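Local coordinates for protein RMD9, mitochondrial (Saccharomyces cerevisiae S288C, PDB 7A9X), which binds a dodecamer RNA motif in the 3'-UTRs of mitochondrial mRNAs and takes part in their processing or stability, at residues A[381-386]-A[417-422]; A[455-460]-A[541-546]; A[566-569]-A[574-577]. All blocks are in the same frame, centred on the assembly; numbering follows the deposited sequence.

Interaction 1 of 3, residues A[381-386]-A[417-422]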
# COMPACT_ATOMS: atom_id res chain seq x y z
N ASN A 381 5.20 -31.86 -2.42
CA ASN A 381 6.32 -31.23 -1.74
C ASN A 381 5.95 -29.85 -1.22
O ASN A 381 6.52 -29.38 -0.22
CB ASN A 381 7.54 -31.15 -2.66
CG ASN A 381 8.15 -32.51 -2.95
OD1 ASN A 381 8.83 -33.09 -2.10
ND2 ASN A 381 7.92 -33.02 -4.15
N GLY A 382 5.01 -29.17 -1.88
CA GLY A 382 4.56 -27.88 -1.40
C GLY A 382 3.85 -27.97 -0.06
O GLY A 382 4.06 -27.13 0.82
N PHE A 383 2.99 -28.98 0.11
CA PHE A 383 2.26 -29.13 1.36
C PHE A 383 3.19 -29.44 2.52
O PHE A 383 2.99 -28.94 3.64
CB PHE A 383 1.18 -30.21 1.22
CG PHE A 383 0.36 -30.41 2.46
CD1 PHE A 383 -0.42 -29.37 2.97
CD2 PHE A 383 0.34 -31.63 3.11
CE1 PHE A 383 -1.18 -29.55 4.11
CE2 PHE A 383 -0.43 -31.82 4.25
CZ PHE A 383 -1.19 -30.78 4.75
N ARG A 384 4.22 -30.26 2.28
CA ARG A 384 5.21 -30.49 3.32
C ARG A 384 5.99 -29.22 3.63
O ARG A 384 6.30 -28.94 4.79
CB ARG A 384 6.15 -31.62 2.89
CG ARG A 384 7.46 -31.68 3.67
CD ARG A 384 8.12 -33.05 3.58
NE ARG A 384 8.01 -33.65 2.25
CZ ARG A 384 8.81 -33.36 1.23
NH1 ARG A 384 8.62 -33.96 0.06
NH2 ARG A 384 9.78 -32.47 1.36
N LYS A 385 6.30 -28.42 2.60
CA LYS A 385 7.00 -27.16 2.83
C LYS A 385 6.13 -26.16 3.58
O LYS A 385 6.63 -25.39 4.40
CB LYS A 385 7.49 -26.57 1.51
CG LYS A 385 8.54 -25.48 1.66
CD LYS A 385 9.86 -26.05 2.15
CE LYS A 385 10.94 -24.97 2.22
NZ LYS A 385 12.27 -25.53 2.59
N LEU A 386 4.82 -26.16 3.30
CA LEU A 386 3.91 -25.27 4.04
C LEU A 386 3.90 -25.61 5.52
O LEU A 386 3.88 -24.70 6.37
CB LEU A 386 2.50 -25.37 3.46
CG LEU A 386 2.22 -24.64 2.15
CD1 LEU A 386 0.81 -24.95 1.67
CD2 LEU A 386 2.40 -23.14 2.32
N ARG A 417 -9.22 -29.66 -2.69
CA ARG A 417 -10.07 -29.36 -1.55
C ARG A 417 -9.36 -29.59 -0.22
O ARG A 417 -9.69 -28.94 0.77
CB ARG A 417 -11.34 -30.22 -1.62
CG ARG A 417 -12.37 -29.92 -0.53
CD ARG A 417 -13.57 -30.83 -0.67
NE ARG A 417 -14.65 -30.47 0.24
CZ ARG A 417 -14.86 -31.05 1.42
NH1 ARG A 417 -14.05 -32.02 1.84
NH2 ARG A 417 -15.87 -30.66 2.19
N SER A 418 -8.38 -30.49 -0.20
CA SER A 418 -7.68 -30.81 1.05
C SER A 418 -7.00 -29.58 1.64
O SER A 418 -7.01 -29.39 2.86
CB SER A 418 -6.65 -31.91 0.80
OG SER A 418 -5.63 -31.45 -0.07
N ILE A 419 -6.41 -28.74 0.79
CA ILE A 419 -5.73 -27.56 1.30
C ILE A 419 -6.72 -26.53 1.81
O ILE A 419 -6.39 -25.73 2.69
CB ILE A 419 -4.80 -26.97 0.21
CG1 ILE A 419 -3.76 -26.04 0.85
CG2 ILE A 419 -5.60 -26.24 -0.86
CD1 ILE A 419 -2.81 -26.75 1.79
N ILE A 420 -7.95 -26.54 1.29
CA ILE A 420 -8.98 -25.63 1.79
C ILE A 420 -9.41 -26.03 3.19
O ILE A 420 -9.48 -25.20 4.11
CB ILE A 420 -10.17 -25.58 0.82
CG1 ILE A 420 -9.70 -25.23 -0.59
CG2 ILE A 420 -11.23 -24.60 1.30
CD1 ILE A 420 -10.81 -25.22 -1.62
N ASP A 421 -9.71 -27.32 3.38
CA ASP A 421 -10.07 -27.82 4.70
C ASP A 421 -8.91 -27.75 5.68
O ASP A 421 -9.13 -27.62 6.89
CB ASP A 421 -10.59 -29.25 4.60
CG ASP A 421 -11.79 -29.38 3.68
OD1 ASP A 421 -12.58 -28.42 3.59
OD2 ASP A 421 -11.93 -30.43 3.03
N PHE A 422 -7.67 -27.82 5.18
CA PHE A 422 -6.51 -27.71 6.06
C PHE A 422 -6.39 -26.30 6.63
O PHE A 422 -6.18 -26.13 7.84
CB PHE A 422 -5.25 -28.11 5.30
CG PHE A 422 -3.97 -27.91 6.08
CD1 PHE A 422 -3.61 -28.81 7.07
CD2 PHE A 422 -3.14 -26.84 5.80
CE1 PHE A 422 -2.43 -28.64 7.79
CE2 PHE A 422 -1.96 -26.66 6.51
CZ PHE A 422 -1.60 -27.56 7.51
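Leu386 N donates to Gly382 O at 2.8 Å, and this helical turn presents the Leu386 side chain to Ile419, its CD1 lying 4.0 Å from Ile419 CD1. The main meeting is aromatic. Phe383 and Phe422 form an edge-to-face (T-shaped) pair with centroids 4.9 Å apart and planes at 80°. Phe383 CE1 sits 3.6 Å above the Phe422 plane, over the ring centre, so the edge of one ring points squarely into one face of the other. In Phe383, CG stands opposite the backbone N (chi1 -179°), which carries the ring to the facing helix; the CG of Phe422 does likewise from the other side. Ile419 CD1 fills in beside the pair, 3.7 Å from Phe383 CD1. With an alanine in place of Phe422, the edge of Phe383 would probably lose the face it meets, and its ring would be freer to turn. The short segment axes approach to 12.4 Å at 11°, a nearly parallel spacing bridged by side-chain ends. The segments fall in the inferred repeats PPR6 and PPR7, so the contact probably links successive repeats; Leu386 also packs on Phe368, Phe371 and Phe372 of helix 357-374.

Interaction 2 of 3, residues A[455-460]-A[541-546]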
# COMPACT_ATOMS: atom_id res chain seq x y z
N GLU A 455 -24.60 -27.29 -1.65
CA GLU A 455 -24.82 -27.22 -0.21
C GLU A 455 -23.64 -26.55 0.49
O GLU A 455 -23.84 -25.67 1.34
CB GLU A 455 -25.04 -28.63 0.35
CG GLU A 455 -26.01 -29.47 -0.45
CD GLU A 455 -26.13 -30.88 0.09
OE1 GLU A 455 -25.74 -31.10 1.25
OE2 GLU A 455 -26.61 -31.76 -0.66
N GLU A 456 -22.42 -26.94 0.14
CA GLU A 456 -21.25 -26.32 0.75
C GLU A 456 -21.11 -24.86 0.35
O GLU A 456 -20.67 -24.03 1.16
CB GLU A 456 -19.98 -27.09 0.38
CG GLU A 456 -18.74 -26.61 1.09
CD GLU A 456 -17.51 -27.42 0.74
OE1 GLU A 456 -16.38 -26.97 1.04
OE2 GLU A 456 -17.67 -28.52 0.16
N ILE A 457 -21.49 -24.52 -0.88
CA ILE A 457 -21.47 -23.13 -1.32
C ILE A 457 -22.44 -22.30 -0.48
O ILE A 457 -22.12 -21.18 -0.07
CB ILE A 457 -21.78 -23.03 -2.82
CG1 ILE A 457 -20.75 -23.82 -3.63
CG2 ILE A 457 -21.81 -21.58 -3.27
CD1 ILE A 457 -20.95 -23.72 -5.13
N LEU A 458 -23.62 -22.85 -0.20
CA LEU A 458 -24.57 -22.17 0.66
C LEU A 458 -24.04 -22.05 2.09
O LEU A 458 -24.19 -21.00 2.72
CB LEU A 458 -25.91 -22.91 0.66
CG LEU A 458 -26.86 -22.64 -0.51
CD1 LEU A 458 -28.00 -23.64 -0.51
CD2 LEU A 458 -27.40 -21.22 -0.42
N ASP A 459 -23.41 -23.11 2.60
CA ASP A 459 -22.92 -23.09 3.98
C ASP A 459 -21.86 -22.02 4.17
O ASP A 459 -21.90 -21.26 5.15
CB ASP A 459 -22.38 -24.47 4.36
CG ASP A 459 -23.46 -25.54 4.38
OD1 ASP A 459 -24.61 -25.21 4.74
OD2 ASP A 459 -23.15 -26.70 4.04
N ARG A 460 -20.89 -21.95 3.26
CA ARG A 460 -19.85 -20.94 3.38
C ARG A 460 -20.37 -19.54 3.09
O ARG A 460 -19.79 -18.56 3.56
CB ARG A 460 -18.68 -21.28 2.46
CG ARG A 460 -17.99 -22.59 2.82
CD ARG A 460 -16.64 -22.74 2.14
NE ARG A 460 -16.04 -24.04 2.41
CZ ARG A 460 -15.29 -24.32 3.48
NH1 ARG A 460 -15.05 -23.39 4.39
NH2 ARG A 460 -14.80 -25.54 3.64
N ILE A 541 -24.89 -21.65 -11.26
CA ILE A 541 -25.36 -20.34 -11.69
C ILE A 541 -26.78 -20.09 -11.19
O ILE A 541 -27.14 -18.96 -10.83
CB ILE A 541 -25.26 -20.20 -13.22
CG1 ILE A 541 -23.79 -20.26 -13.65
CG2 ILE A 541 -25.91 -18.92 -13.69
CD1 ILE A 541 -23.59 -20.08 -15.13
N GLU A 542 -27.61 -21.14 -11.14
CA GLU A 542 -28.96 -20.98 -10.61
C GLU A 542 -28.94 -20.65 -9.12
O GLU A 542 -29.70 -19.80 -8.66
CB GLU A 542 -29.77 -22.25 -10.88
CG GLU A 542 -29.91 -22.58 -12.35
CD GLU A 542 -30.91 -23.69 -12.61
OE1 GLU A 542 -31.67 -23.58 -13.59
OE2 GLU A 542 -30.93 -24.66 -11.83
N LEU A 543 -28.07 -21.32 -8.36
CA LEU A 543 -27.93 -20.98 -6.95
C LEU A 543 -27.42 -19.56 -6.77
O LEU A 543 -27.84 -18.84 -5.86
CB LEU A 543 -26.99 -21.98 -6.26
CG LEU A 543 -26.74 -21.73 -4.77
CD1 LEU A 543 -28.02 -21.93 -3.98
CD2 LEU A 543 -25.63 -22.64 -4.25
N TYR A 544 -26.51 -19.13 -7.65
CA TYR A 544 -25.96 -17.78 -7.59
C TYR A 544 -27.05 -16.73 -7.79
O TYR A 544 -27.13 -15.75 -7.05
CB TYR A 544 -24.85 -17.64 -8.63
CG TYR A 544 -24.40 -16.22 -8.89
CD1 TYR A 544 -23.54 -15.57 -8.02
CD2 TYR A 544 -24.81 -15.55 -10.04
CE1 TYR A 544 -23.12 -14.28 -8.27
CE2 TYR A 544 -24.39 -14.26 -10.30
CZ TYR A 544 -23.55 -13.63 -9.41
OH TYR A 544 -23.13 -12.35 -9.67
N LEU A 545 -27.90 -16.93 -8.81
CA LEU A 545 -28.97 -15.98 -9.07
C LEU A 545 -30.05 -16.05 -8.00
O LEU A 545 -30.76 -15.06 -7.77
CB LEU A 545 -29.57 -16.23 -10.45
CG LEU A 545 -28.67 -15.92 -11.63
CD1 LEU A 545 -29.30 -16.40 -12.93
CD2 LEU A 545 -28.37 -14.43 -11.70
N LYS A 546 -30.21 -17.20 -7.34
CA LYS A 546 -31.19 -17.31 -6.27
C LYS A 546 -30.76 -16.53 -5.04
O LYS A 546 -31.58 -15.85 -4.41
CB LYS A 546 -31.42 -18.78 -5.93
CG LYS A 546 -32.32 -19.00 -4.72
CD LYS A 546 -32.42 -20.47 -4.39
CE LYS A 546 -33.02 -21.26 -5.54
NZ LYS A 546 -33.18 -22.70 -5.19
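Leu543 overlaps Leu458 with both of its methyl groups: CD1 lies 3.7 Å from Leu458 CD2, while CD2 comes to 3.9 Å from Leu458 CG. The same CD2 also reaches Ile457, at 4.1 Å from its CG2, so one leucine spans two consecutive residues of the facing helix. The torsions explain this reach. With chi1 at 180° the Leu543 CG extends opposite the backbone N, and the forked end crosses Leu458 at a slant while sliding past Ile457. No hydrogen bond joins the two segments; the evidence for association is wholly apolar, with 138 Å² buried. Away from Leu543, Arg460 NE is 3.3 Å from Glu456 OE1 in a salt bridge. This oxygen lies close to the guanidinium plane and uses its anti lone pair, which helps fix the arginine's rotation; Asp424 is a second partner through NH1. Ile457 also packs on Leu484, and Leu458 on Ile547. Segment 455-460 lies in PPR8, the last of the inferred repeats, which would belong to the helical-repeat solenoid of pentatricopeptide repeat proteins; through this aliphatic contact a later C-terminal helix, 540-551, packs against it.

Interaction 3 of 3, residues A[566-569]-A[574-577]. With nucleotides of chain B.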
# COMPACT_ATOMS: atom_id res chain seq x y z
N THR A 566 -26.20 -8.26 -15.15
CA THR A 566 -26.00 -7.80 -16.52
C THR A 566 -24.55 -7.40 -16.76
O THR A 566 -23.96 -7.76 -17.78
CB THR A 566 -26.94 -6.64 -16.82
OG1 THR A 566 -28.29 -7.03 -16.52
CG2 THR A 566 -26.85 -6.23 -18.28
N GLY A 567 -23.95 -6.67 -15.82
CA GLY A 567 -22.56 -6.29 -15.97
C GLY A 567 -21.60 -7.46 -15.86
O GLY A 567 -20.58 -7.49 -16.55
N CYS A 568 -21.91 -8.43 -15.00
CA CYS A 568 -21.07 -9.61 -14.89
C CYS A 568 -21.15 -10.47 -16.14
O CYS A 568 -20.18 -11.16 -16.49
CB CYS A 568 -21.46 -10.43 -13.65
SG CYS A 568 -20.45 -11.90 -13.35
N ALA A 569 -22.29 -10.44 -16.84
CA ALA A 569 -22.44 -11.21 -18.07
C ALA A 569 -21.58 -10.66 -19.20
O ALA A 569 -21.27 -11.41 -20.13
CB ALA A 569 -23.91 -11.23 -18.50
N ILE A 574 -21.64 -16.76 -20.04
CA ILE A 574 -22.51 -17.87 -19.68
C ILE A 574 -23.66 -17.39 -18.79
O ILE A 574 -24.66 -18.10 -18.64
CB ILE A 574 -21.71 -18.99 -18.99
CG1 ILE A 574 -22.53 -20.29 -18.95
CG2 ILE A 574 -21.29 -18.57 -17.59
CD1 ILE A 574 -21.81 -21.44 -18.29
N LEU A 575 -23.56 -16.19 -18.22
CA LEU A 575 -24.65 -15.63 -17.45
C LEU A 575 -25.80 -15.15 -18.34
O LEU A 575 -26.93 -15.05 -17.87
CB LEU A 575 -24.14 -14.48 -16.58
CG LEU A 575 -24.85 -14.23 -15.25
CD1 LEU A 575 -24.89 -15.49 -14.42
CD2 LEU A 575 -24.15 -13.11 -14.49
N ASN A 576 -25.52 -14.86 -19.62
CA ASN A 576 -26.56 -14.35 -20.50
C ASN A 576 -27.64 -15.39 -20.77
O ASN A 576 -28.80 -15.03 -20.99
CB ASN A 576 -25.95 -13.89 -21.83
CG ASN A 576 -25.31 -12.52 -21.73
OD1 ASN A 576 -25.86 -11.61 -21.11
ND2 ASN A 576 -24.15 -12.36 -22.35
N GLU A 577 -27.30 -16.68 -20.75
CA GLU A 577 -28.29 -17.71 -21.02
C GLU A 577 -29.15 -18.04 -19.81
O GLU A 577 -30.10 -18.82 -19.94
CB GLU A 577 -27.61 -18.98 -21.54
CG GLU A 577 -26.53 -19.53 -20.64
CD GLU A 577 -25.70 -20.61 -21.32
OE1 GLU A 577 -26.06 -21.80 -21.21
OE2 GLU A 577 -24.69 -20.26 -21.96
P U B 14 -14.38 -2.47 -10.56
OP1 U B 14 -13.81 -1.14 -10.27
OP2 U B 14 -14.87 -3.32 -9.44
O5' U B 14 -15.58 -2.29 -11.60
C5' U B 14 -15.38 -1.60 -12.83
C4' U B 14 -16.59 -1.67 -13.72
O4' U B 14 -16.95 -3.06 -13.95
C3' U B 14 -17.85 -0.98 -13.18
O3' U B 14 -18.58 -0.40 -14.26
C2' U B 14 -18.64 -2.15 -12.59
O2' U B 14 -20.03 -1.94 -12.51
C1' U B 14 -18.30 -3.28 -13.56
N1 U B 14 -18.39 -4.62 -12.97
C2 U B 14 -19.42 -5.44 -13.38
O2 U B 14 -20.24 -5.10 -14.21
N3 U B 14 -19.46 -6.67 -12.77
C4 U B 14 -18.58 -7.15 -11.82
O4 U B 14 -18.74 -8.28 -11.36
C5 U B 14 -17.54 -6.24 -11.45
C6 U B 14 -17.49 -5.03 -12.02
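Leu575 holds chi1 at -150° and chi2 at 54°, which carries its CD2 methyl to 3.9 Å from Cys568 CB, while Asn576, with CG opposite its carbonyl carbon (chi1 -79°), brings its amide up to Ala569. Cys568 SG is a little farther from that methyl than CB is. Ala569 CB touches two consecutive residues of 574-577: Leu575 CB stands 3.8 Å away, and Asn576 OD1 approaches to 3.3 Å. The latter is a contact of an oxygen with a methyl group, and no hydrogen bond crosses between the segments. Nearness in sequence accounts for the close backbones, the CA atoms of Ala569 and Leu575 being 5.0 Å apart. The motif is a short turn that folds the 3-10 segment 574-575 back on the weakly bonded helix about 566-569, in the C-terminal region beyond the annotated repeats, and the helix offers its backbone to the RNA. Gly567 CA lies 3.1 Å from O2 of U14 of chain B, and a beta carbon at this residue would clash with that oxygen, so O2 sits against main chain with no side chain between. Cys568 N is 3.8 Å from N3 of U14 of chain B, and the cysteine also packs on another uracil base of the RNA. Elsewhere, Leu575 packs on Val489 and Ile541, and Ile574 N is hydrogen-bonded to Gln493 OE1.

How the interactions relate
From the N terminus, interaction 1 closes a 30-residue span running from within PPR6 to within PPR7, as those repeats are inferred. Interaction 2 then closes 80 residues, part of them not modelled, bringing PPR8 against helix 540-551. Interaction 3 closes a turn of just four residues near the C terminus. The three follow in series; none nests or crosses. They are nevertheless linked in space: Arg417 NH2 and Glu456 OE2, 3.5 Å apart, form a long, weak ion pair between interactions 1 and 2, and Ile541 CD1 packs on Ile574 CG2 between interactions 2 and 3. Centres lie about 25 Å and about 17 Å apart, respectively, so the contacts step from the later repeats to the C-terminal region, where segment 566-569 meets the RNA.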